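PDB 2D5F: glycinin A3B4 subunit from Glycine max, which serves as a seed storage protein of the 11S globulin family, probably laying down nitrogen and carbon for the germinating soybean. Local coordinates for residues B[52-60]-B[235-243]; B[108-116]-B[243-251]. All coordinates share one frame; numbering follows the deposited sequence. Where two conformers were deposited one is given.

Interaction 1: residues B[52-60]-B[235-243]; sequences LNRNGLHLP and KQIVTVEGG. With CO3 (carbonate ion), chain E.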
loop_
_atom_site.group_PDB
_atom_site.type_symbol
_atom_site.label_atom_id
_atom_site.label_comp_id
_atom_site.label_asym_id
_atom_site.label_seq_id
_atom_site.Cartn_x
_atom_site.Cartn_y
_atom_site.Cartn_z
ATOM N N LEU B 52 -39.884 -5.100 -1.046
ATOM C CA LEU B 52 -40.367 -4.350 -2.191
ATOM C C LEU B 52 -41.429 -5.226 -2.825
ATOM O O LEU B 52 -41.137 -6.324 -3.291
ATOM C CB LEU B 52 -39.249 -4.105 -3.208
ATOM C CG LEU B 52 -38.155 -3.073 -2.918
ATOM C CD1 LEU B 52 -37.521 -3.329 -1.563
ATOM C CD2 LEU B 52 -37.112 -3.139 -4.029
ATOM N N ASN B 53 -42.664 -4.753 -2.818
ATOM C CA ASN B 53 -43.744 -5.509 -3.424
ATOM C C ASN B 53 -43.622 -5.396 -4.941
ATOM O O ASN B 53 -42.732 -4.710 -5.449
ATOM C CB ASN B 53 -45.086 -4.968 -2.935
ATOM C CG ASN B 53 -45.353 -5.315 -1.480
ATOM O OD1 ASN B 53 -46.062 -4.597 -0.775
ATOM N ND2 ASN B 53 -44.795 -6.431 -1.029
ATOM N N ARG B 54 -44.505 -6.085 -5.656
ATOM C CA ARG B 54 -44.509 -6.070 -7.115
ATOM C C ARG B 54 -44.459 -4.624 -7.607
ATOM O O ARG B 54 -45.219 -3.772 -7.138
ATOM C CB ARG B 54 -45.767 -6.772 -7.635
ATOM C CG ARG B 54 -45.746 -7.116 -9.113
ATOM C CD ARG B 54 -46.770 -8.200 -9.412
ATOM N NE ARG B 54 -46.813 -8.561 -10.826
ATOM C CZ ARG B 54 -47.226 -7.748 -11.793
ATOM N NH1 ARG B 54 -47.632 -6.519 -11.504
ATOM N NH2 ARG B 54 -47.238 -8.167 -13.050
ATOM N N ASN B 55 -43.554 -4.355 -8.543
ATOM C CA ASN B 55 -43.380 -3.013 -9.094
ATOM C C ASN B 55 -42.943 -2.019 -8.018
ATOM O O ASN B 55 -43.071 -0.807 -8.194
ATOM C CB ASN B 55 -44.682 -2.514 -9.736
ATOM C CG ASN B 55 -44.993 -3.195 -11.061
ATOM O OD1 ASN B 55 -45.927 -2.803 -11.757
ATOM N ND2 ASN B 55 -44.217 -4.216 -11.411
ATOM N N GLY B 56 -42.427 -2.535 -6.906
ATOM C CA GLY B 56 -41.996 -1.666 -5.824
ATOM C C GLY B 56 -40.686 -0.944 -6.092
ATOM O O GLY B 56 -39.714 -1.552 -6.537
ATOM N N LEU B 57 -40.667 0.358 -5.817
ATOM C CA LEU B 57 -39.484 1.180 -6.023
ATOM C C LEU B 57 -39.071 1.878 -4.731
ATOM O O LEU B 57 -39.821 2.677 -4.171
ATOM C CB LEU B 57 -39.747 2.229 -7.107
ATOM C CG LEU B 57 -38.709 3.346 -7.288
ATOM C CD1 LEU B 57 -37.408 2.790 -7.854
ATOM C CD2 LEU B 57 -39.268 4.403 -8.232
ATOM N N HIS B 58 -37.873 1.562 -4.256
ATOM C CA HIS B 58 -37.356 2.179 -3.047
ATOM C C HIS B 58 -36.709 3.487 -3.489
ATOM O O HIS B 58 -35.686 3.479 -4.172
ATOM C CB HIS B 58 -36.326 1.257 -2.389
ATOM C CG HIS B 58 -35.831 1.747 -1.066
ATOM N ND1 HIS B 58 -34.818 1.120 -0.376
ATOM C CD2 HIS B 58 -36.221 2.791 -0.297
ATOM C CE1 HIS B 58 -34.605 1.757 0.762
ATOM N NE2 HIS B 58 -35.445 2.774 0.834
ATOM N N LEU B 59 -37.314 4.605 -3.106
ATOM C CA LEU B 59 -36.819 5.925 -3.486
ATOM C C LEU B 59 -35.359 6.161 -3.100
ATOM O O LEU B 59 -34.895 5.724 -2.045
ATOM C CB LEU B 59 -37.710 7.013 -2.884
ATOM C CG LEU B 59 -39.199 6.894 -3.254
ATOM C CD1 LEU B 59 -39.964 8.089 -2.699
ATOM C CD2 LEU B 59 -39.354 6.822 -4.767
ATOM N N PRO B 60 -34.617 6.872 -3.959
ATOM C CA PRO B 60 -33.196 7.166 -3.718
ATOM C C PRO B 60 -32.854 7.772 -2.360
ATOM O O PRO B 60 -33.495 8.721 -1.902
ATOM C CB PRO B 60 -32.825 8.082 -4.889
ATOM C CG PRO B 60 -34.128 8.740 -5.243
ATOM C CD PRO B 60 -35.116 7.600 -5.140
ATOM N N LYS B 235 -44.861 7.510 0.906
ATOM C CA LYS B 235 -43.742 7.166 1.784
ATOM C C LYS B 235 -42.542 6.690 0.955
ATOM O O LYS B 235 -42.588 6.749 -0.275
ATOM C CB LYS B 235 -44.165 6.125 2.830
ATOM C CG LYS B 235 -45.280 6.653 3.748
ATOM C CD LYS B 235 -45.654 5.679 4.857
ATOM C CE LYS B 235 -46.949 6.100 5.549
ATOM N NZ LYS B 235 -46.911 7.511 6.040
ATOM N N GLN B 236 -41.486 6.224 1.627
ATOM C CA GLN B 236 -40.232 5.809 0.974
ATOM C C GLN B 236 -40.198 4.673 -0.056
ATOM O O GLN B 236 -39.217 4.536 -0.792
ATOM C CB GLN B 236 -39.164 5.538 2.041
ATOM C CG GLN B 236 -39.615 4.623 3.150
ATOM C CD GLN B 236 -39.994 5.386 4.404
ATOM O OE1 GLN B 236 -39.234 5.425 5.373
ATOM N NE2 GLN B 236 -41.168 6.006 4.386
ATOM N N ILE B 237 -41.225 3.835 -0.092
ATOM C CA ILE B 237 -41.271 2.762 -1.080
ATOM C C ILE B 237 -42.594 2.924 -1.817
ATOM O O ILE B 237 -43.669 2.806 -1.223
ATOM C CB ILE B 237 -41.209 1.358 -0.441
ATOM C CG1 ILE B 237 -39.877 1.172 0.293
ATOM C CG2 ILE B 237 -41.335 0.293 -1.523
ATOM C CD1 ILE B 237 -39.697 -0.210 0.897
ATOM N N VAL B 238 -42.507 3.211 -3.106
ATOM C CA VAL B 238 -43.695 3.427 -3.912
ATOM C C VAL B 238 -43.949 2.327 -4.936
ATOM O O VAL B 238 -43.060 1.531 -5.255
ATOM C CB VAL B 238 -43.588 4.761 -4.658
ATOM C CG1 VAL B 238 -43.263 5.875 -3.670
ATOM C CG2 VAL B 238 -42.522 4.667 -5.743
ATOM N N THR B 239 -45.177 2.291 -5.447
ATOM C CA THR B 239 -45.550 1.319 -6.460
ATOM C C THR B 239 -45.529 2.038 -7.802
ATOM O O THR B 239 -46.161 3.083 -7.963
ATOM C CB THR B 239 -46.965 0.763 -6.221
ATOM O OG1 THR B 239 -47.003 0.069 -4.969
ATOM C CG2 THR B 239 -47.351 -0.189 -7.341
ATOM N N VAL B 240 -44.787 1.484 -8.756
ATOM C CA VAL B 240 -44.694 2.077 -10.082
ATOM C C VAL B 240 -45.781 1.448 -10.949
ATOM O O VAL B 240 -45.654 0.302 -11.390
ATOM C CB VAL B 240 -43.309 1.819 -10.725
ATOM C CG1 VAL B 240 -43.226 2.509 -12.084
ATOM C CG2 VAL B 240 -42.209 2.327 -9.805
ATOM N N GLU B 241 -46.854 2.200 -11.176
ATOM C CA GLU B 241 -47.966 1.709 -11.976
ATOM C C GLU B 241 -47.531 1.564 -13.423
ATOM O O GLU B 241 -47.000 2.500 -14.020
ATOM C CB GLU B 241 -49.154 2.668 -11.890
ATOM C CG GLU B 241 -50.474 2.042 -12.317
ATOM C CD GLU B 241 -51.582 3.064 -12.489
ATOM O OE1 GLU B 241 -51.794 3.882 -11.566
ATOM O OE2 GLU B 241 -52.248 3.043 -13.549
ATOM N N GLY B 242 -47.757 0.378 -13.980
ATOM C CA GLY B 242 -47.383 0.122 -15.356
ATOM C C GLY B 242 -45.976 -0.433 -15.476
ATOM O O GLY B 242 -45.524 -0.773 -16.574
ATOM N N GLY B 243 -45.284 -0.530 -14.342
ATOM C CA GLY B 243 -43.927 -1.045 -14.343
ATOM C C GLY B 243 -42.924 0.030 -14.704
ATOM O O GLY B 243 -43.258 0.994 -15.395
HETATM C C CO3 E . -33.237 -1.910 -0.489
HETATM O O1 CO3 E . -33.941 -1.228 -1.299
HETATM O O2 CO3 E . -32.505 -1.302 0.367
HETATM O O3 CO3 E . -33.269 -3.198 -0.541
HETATM O O HOH W 1 -45.287 -2.170 -5.063
#
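V238 O receives the backbone N of L57 at 2.7 Å, the donor standing nearly in line with the carbonyl bond, and the CA of G56 also approaches this oxygen. V238 N donates in return to L57 O, which makes the two residues a hydrogen-bonded antiparallel pair; G56 with T239 and H58 with I237 are the non-hydrogen-bonded pairs beside it. V240 N to N55 O (2.9 Å) and L59 N to Q236 O (3.0 Å) extend the pairing at the two ends. On one face L57 and V238 lie side by side, and V240 CG2 reaches L57 CB at 3.7 Å. L59 stands across V238 at about a right angle, its CD2 4.0 Å from V238 CG2; from a second subunit N469 packs on L57 and V240, and S470 on L59. On the other face H58 carries its ring with CG anti to the backbone N (chi1 -174°), and CD2 meets I237 CG1 at 4.0 Å. The ring edge presents ND1 to O1 of a carbonate ion at 2.7 Å, while NE2 is hydrogen-bonded to Y164 OH; together these bonds probably hold the ring's rotation. From the type II turn N53 to G56, R54 O is joined through a water to T239 OG1. Strand 237-239 thus pairs with strand 56-62 of the N-terminal cupin beta-barrel, where the carbonate, probably from the crystallisation liquor, is hydrogen-bonded to H58, R50, Y131 and T133.

Interaction 2: residues B[108-116]-B[243-251]; sequences QDSHQKIRH and GLSVISPKW
V246 CG2 meets I114 CG1 at 3.9 Å where the irregular chain after strand 237-239 runs against strand 107-118 of the N-terminal cupin barrel. At I247 the backbone N donates to H111 NE2 over 3.1 Å, within the imidazole plane but bent to 143° at the hydrogen. The first torsion of H111 (chi1 54°) turns the ring toward I247 and brings NE2 to this N-H. Its ND1 donates to Q112 O, which is consistent with NE2 acting as acceptor for I247 N. The I247 side chain extends past the imidazole until CD1 lies 3.4 Å from D109 O, while D109 itself is salt-bridged to K482 of a second subunit. I247 O is buried without a polar partner, with I114 CG1 beside it. S248 OG donates to K250 O and takes a bond from a water that also donates to I114 O. K250 sends its aliphatic chain over H116, placing CD 4.1 Å from the ring centroid in a CH-pi contact. W251 closes the segment: its NE1 donates to L244 O, a bond that draws the loop back on itself, and V246 CG2 lies over one face of the indole, toward its rim. The six-membered ring meets H116 rim to rim with the planes at 58°, CE3 lying 3.4 Å from H116 CE1, and CZ3 touches I114 CG2 at 4.0 Å.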
loop_
_atom_site.group_PDB
_atom_site.type_symbol
_atom_site.label_atom_id
_atom_site.label_comp_id
_atom_site.label_asym_id
_atom_site.label_seq_id
_atom_site.Cartn_x
_atom_site.Cartn_y
_atom_site.Cartn_z
ATOM N N GLN B 108 -32.449 10.576 -25.514
ATOM C CA GLN B 108 -33.815 10.539 -25.006
ATOM C C GLN B 108 -33.708 10.381 -23.488
ATOM O O GLN B 108 -34.599 10.771 -22.736
ATOM C CB GLN B 108 -34.573 9.359 -25.620
ATOM C CG GLN B 108 -35.988 9.169 -25.092
ATOM C CD GLN B 108 -36.037 8.326 -23.830
ATOM O OE1 GLN B 108 -35.700 7.139 -23.852
ATOM N NE2 GLN B 108 -36.454 8.933 -22.723
ATOM N N ASP B 109 -32.596 9.793 -23.059
ATOM C CA ASP B 109 -32.302 9.593 -21.647
ATOM C C ASP B 109 -30.928 8.957 -21.505
ATOM O O ASP B 109 -30.447 8.269 -22.410
ATOM C CB ASP B 109 -33.336 8.680 -20.971
ATOM C CG ASP B 109 -33.157 8.621 -19.447
ATOM O OD1 ASP B 109 -33.663 7.680 -18.804
ATOM O OD2 ASP B 109 -32.515 9.527 -18.882
ATOM N N SER B 110 -30.296 9.212 -20.369
ATOM C CA SER B 110 -28.999 8.638 -20.062
ATOM C C SER B 110 -28.908 8.609 -18.545
ATOM O O SER B 110 -29.485 9.458 -17.861
ATOM C CB SER B 110 -27.857 9.470 -20.664
ATOM O OG SER B 110 -27.789 10.764 -20.098
ATOM N N HIS B 111 -28.217 7.604 -18.024
ATOM C CA HIS B 111 -28.046 7.455 -16.586
ATOM C C HIS B 111 -26.871 6.518 -16.345
ATOM O O HIS B 111 -26.211 6.098 -17.295
ATOM C CB HIS B 111 -29.335 6.912 -15.943
ATOM C CG HIS B 111 -29.854 5.649 -16.561
ATOM N ND1 HIS B 111 -29.243 4.425 -16.386
ATOM C CD2 HIS B 111 -30.952 5.415 -17.317
ATOM C CE1 HIS B 111 -29.946 3.491 -17.004
ATOM N NE2 HIS B 111 -30.989 4.064 -17.577
ATOM N N GLN B 112 -26.596 6.196 -15.088
ATOM C CA GLN B 112 -25.480 5.309 -14.795
ATOM C C GLN B 112 -25.889 3.845 -14.863
ATOM O O GLN B 112 -27.070 3.521 -14.964
ATOM C CB GLN B 112 -24.850 5.657 -13.430
ATOM C CG GLN B 112 -24.095 6.981 -13.469
ATOM C CD GLN B 112 -23.446 7.383 -12.150
ATOM O OE1 GLN B 112 -22.980 8.516 -12.004
ATOM N NE2 GLN B 112 -23.408 6.466 -11.191
ATOM N N LYS B 113 -24.893 2.968 -14.825
ATOM C CA LYS B 113 -25.108 1.531 -14.913
ATOM C C LYS B 113 -26.203 0.975 -14.008
ATOM O O LYS B 113 -26.329 1.360 -12.845
ATOM C CB LYS B 113 -23.796 0.800 -14.627
ATOM C CG LYS B 113 -23.893 -0.719 -14.747
ATOM C CD LYS B 113 -22.558 -1.386 -14.448
ATOM C CE LYS B 113 -22.649 -2.897 -14.617
ATOM N NZ LYS B 113 -21.302 -3.528 -14.554
ATOM N N ILE B 114 -26.998 0.063 -14.560
ATOM C CA ILE B 114 -28.059 -0.589 -13.807
ATOM C C ILE B 114 -27.540 -1.973 -13.465
ATOM O O ILE B 114 -27.116 -2.715 -14.349
ATOM C CB ILE B 114 -29.360 -0.737 -14.638
ATOM C CG1 ILE B 114 -29.900 0.647 -15.007
ATOM C CG2 ILE B 114 -30.402 -1.525 -13.848
ATOM C CD1 ILE B 114 -30.136 1.557 -13.812
ATOM N N ARG B 115 -27.556 -2.314 -12.183
ATOM C CA ARG B 115 -27.072 -3.613 -11.754
ATOM C C ARG B 115 -28.240 -4.484 -11.324
ATOM O O ARG B 115 -29.119 -4.042 -10.584
ATOM C CB ARG B 115 -26.079 -3.457 -10.598
ATOM C CG ARG B 115 -24.873 -2.559 -10.909
ATOM C CD ARG B 115 -24.829 -1.378 -9.945
ATOM N NE ARG B 115 -23.751 -0.425 -10.222
ATOM C CZ ARG B 115 -22.470 -0.619 -9.926
ATOM N NH1 ARG B 115 -21.576 0.314 -10.221
ATOM N NH2 ARG B 115 -22.080 -1.737 -9.332
ATOM N N HIS B 116 -28.246 -5.723 -11.796
ATOM C CA HIS B 116 -29.301 -6.665 -11.467
ATOM C C HIS B 116 -28.882 -7.563 -10.317
ATOM O O HIS B 116 -27.703 -7.879 -10.171
ATOM C CB HIS B 116 -29.627 -7.522 -12.692
ATOM C CG HIS B 116 -30.226 -6.748 -13.822
ATOM N ND1 HIS B 116 -31.582 -6.538 -13.943
ATOM C CD2 HIS B 116 -29.649 -6.095 -14.860
ATOM C CE1 HIS B 116 -31.815 -5.789 -15.007
ATOM N NE2 HIS B 116 -30.659 -5.506 -15.579
ATOM N N GLY B 243 -45.284 -0.530 -14.342
ATOM C CA GLY B 243 -43.927 -1.045 -14.343
ATOM C C GLY B 243 -42.924 0.030 -14.704
ATOM O O GLY B 243 -43.258 0.994 -15.395
ATOM N N LEU B 244 -41.689 -0.131 -14.244
ATOM C CA LEU B 244 -40.637 0.843 -14.521
ATOM C C LEU B 244 -39.799 0.451 -15.738
ATOM O O LEU B 244 -39.553 -0.731 -15.981
ATOM C CB LEU B 244 -39.715 0.977 -13.304
ATOM C CG LEU B 244 -38.554 1.976 -13.367
ATOM C CD1 LEU B 244 -39.060 3.387 -13.054
ATOM C CD2 LEU B 244 -37.487 1.562 -12.356
ATOM N N SER B 245 -39.358 1.454 -16.490
ATOM C CA SER B 245 -38.520 1.229 -17.663
ATOM C C SER B 245 -37.241 2.052 -17.544
ATOM O O SER B 245 -37.295 3.269 -17.339
ATOM C CB SER B 245 -39.249 1.639 -18.948
ATOM O OG SER B 245 -40.428 0.877 -19.134
ATOM N N VAL B 246 -36.099 1.384 -17.667
ATOM C CA VAL B 246 -34.801 2.047 -17.608
ATOM C C VAL B 246 -33.944 1.434 -18.702
ATOM O O VAL B 246 -34.275 0.378 -19.231
ATOM C CB VAL B 246 -34.074 1.825 -16.250
ATOM C CG1 VAL B 246 -34.961 2.262 -15.094
ATOM C CG2 VAL B 246 -33.675 0.361 -16.105
ATOM N N ILE B 247 -32.844 2.090 -19.040
ATOM C CA ILE B 247 -31.959 1.567 -20.068
ATOM C C ILE B 247 -31.179 0.395 -19.486
ATOM O O ILE B 247 -30.549 0.527 -18.432
ATOM C CB ILE B 247 -30.968 2.640 -20.541
ATOM C CG1 ILE B 247 -31.734 3.885 -21.002
ATOM C CG2 ILE B 247 -30.124 2.101 -21.683
ATOM C CD1 ILE B 247 -30.851 5.085 -21.257
ATOM N N SER B 248 -31.237 -0.753 -20.156
ATOM C CA SER B 248 -30.515 -1.938 -19.701
ATOM C C SER B 248 -30.590 -3.059 -20.730
ATOM O O SER B 248 -31.637 -3.288 -21.336
ATOM C CB SER B 248 -31.075 -2.431 -18.363
ATOM O OG SER B 248 -30.280 -3.483 -17.837
ATOM N N PRO B 249 -29.468 -3.770 -20.948
ATOM C CA PRO B 249 -29.419 -4.875 -21.914
ATOM C C PRO B 249 -30.397 -5.982 -21.540
ATOM O O PRO B 249 -30.877 -6.725 -22.389
ATOM C CB PRO B 249 -27.966 -5.340 -21.831
ATOM C CG PRO B 249 -27.228 -4.078 -21.467
ATOM C CD PRO B 249 -28.126 -3.487 -20.409
ATOM N N LYS B 250 -30.683 -6.075 -20.249
ATOM C CA LYS B 250 -31.592 -7.076 -19.711
ATOM C C LYS B 250 -32.647 -6.329 -18.903
ATOM O O LYS B 250 -32.304 -5.539 -18.020
ATOM C CB LYS B 250 -30.803 -8.029 -18.808
ATOM C CG LYS B 250 -31.633 -8.930 -17.910
ATOM C CD LYS B 250 -30.741 -9.571 -16.849
ATOM C CE LYS B 250 -31.545 -10.411 -15.875
ATOM N NZ LYS B 250 -32.256 -11.514 -16.576
ATOM N N TRP B 251 -33.921 -6.558 -19.208
ATOM C CA TRP B 251 -34.984 -5.879 -18.476
ATOM C C TRP B 251 -36.369 -6.386 -18.857
ATOM O O TRP B 251 -37.071 -6.973 -18.032
ATOM C CB TRP B 251 -34.896 -4.367 -18.713
ATOM C CG TRP B 251 -35.709 -3.558 -17.746
ATOM C CD1 TRP B 251 -36.959 -3.046 -17.946
ATOM C CD2 TRP B 251 -35.332 -3.185 -16.415
ATOM N NE1 TRP B 251 -37.384 -2.376 -16.822
ATOM C CE2 TRP B 251 -36.404 -2.445 -15.868
ATOM C CE3 TRP B 251 -34.189 -3.406 -15.632
ATOM C CZ2 TRP B 251 -36.370 -1.923 -14.569
ATOM C CZ3 TRP B 251 -34.155 -2.886 -14.339
ATOM C CH2 TRP B 251 -35.240 -2.151 -13.822
HETATM O O HOH W 2 -27.814 -3.531 -16.775
#

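In the fold
From the N terminus, the chain first lays down 52-60, the turn from strand 46-52 into strand 56-62, and then 108-116 on strand 107-118; strands 56-62 and 107-118 belong to one curled cupin sheet. After the rest of the barrel and the helices 210-216 and 221-226, it returns as 235-243, closing interaction 1 across 174 intervening residues. It continues through the shared G243 into 243-251, where interaction 2 closes a loop of 126 residues. The two loops cross, since the segments alternate along the sequence. One continuous return passage, with contact centres 16 Å apart, thereby joins two strands of the sheet, and both contacts touch the same neighbouring subunit.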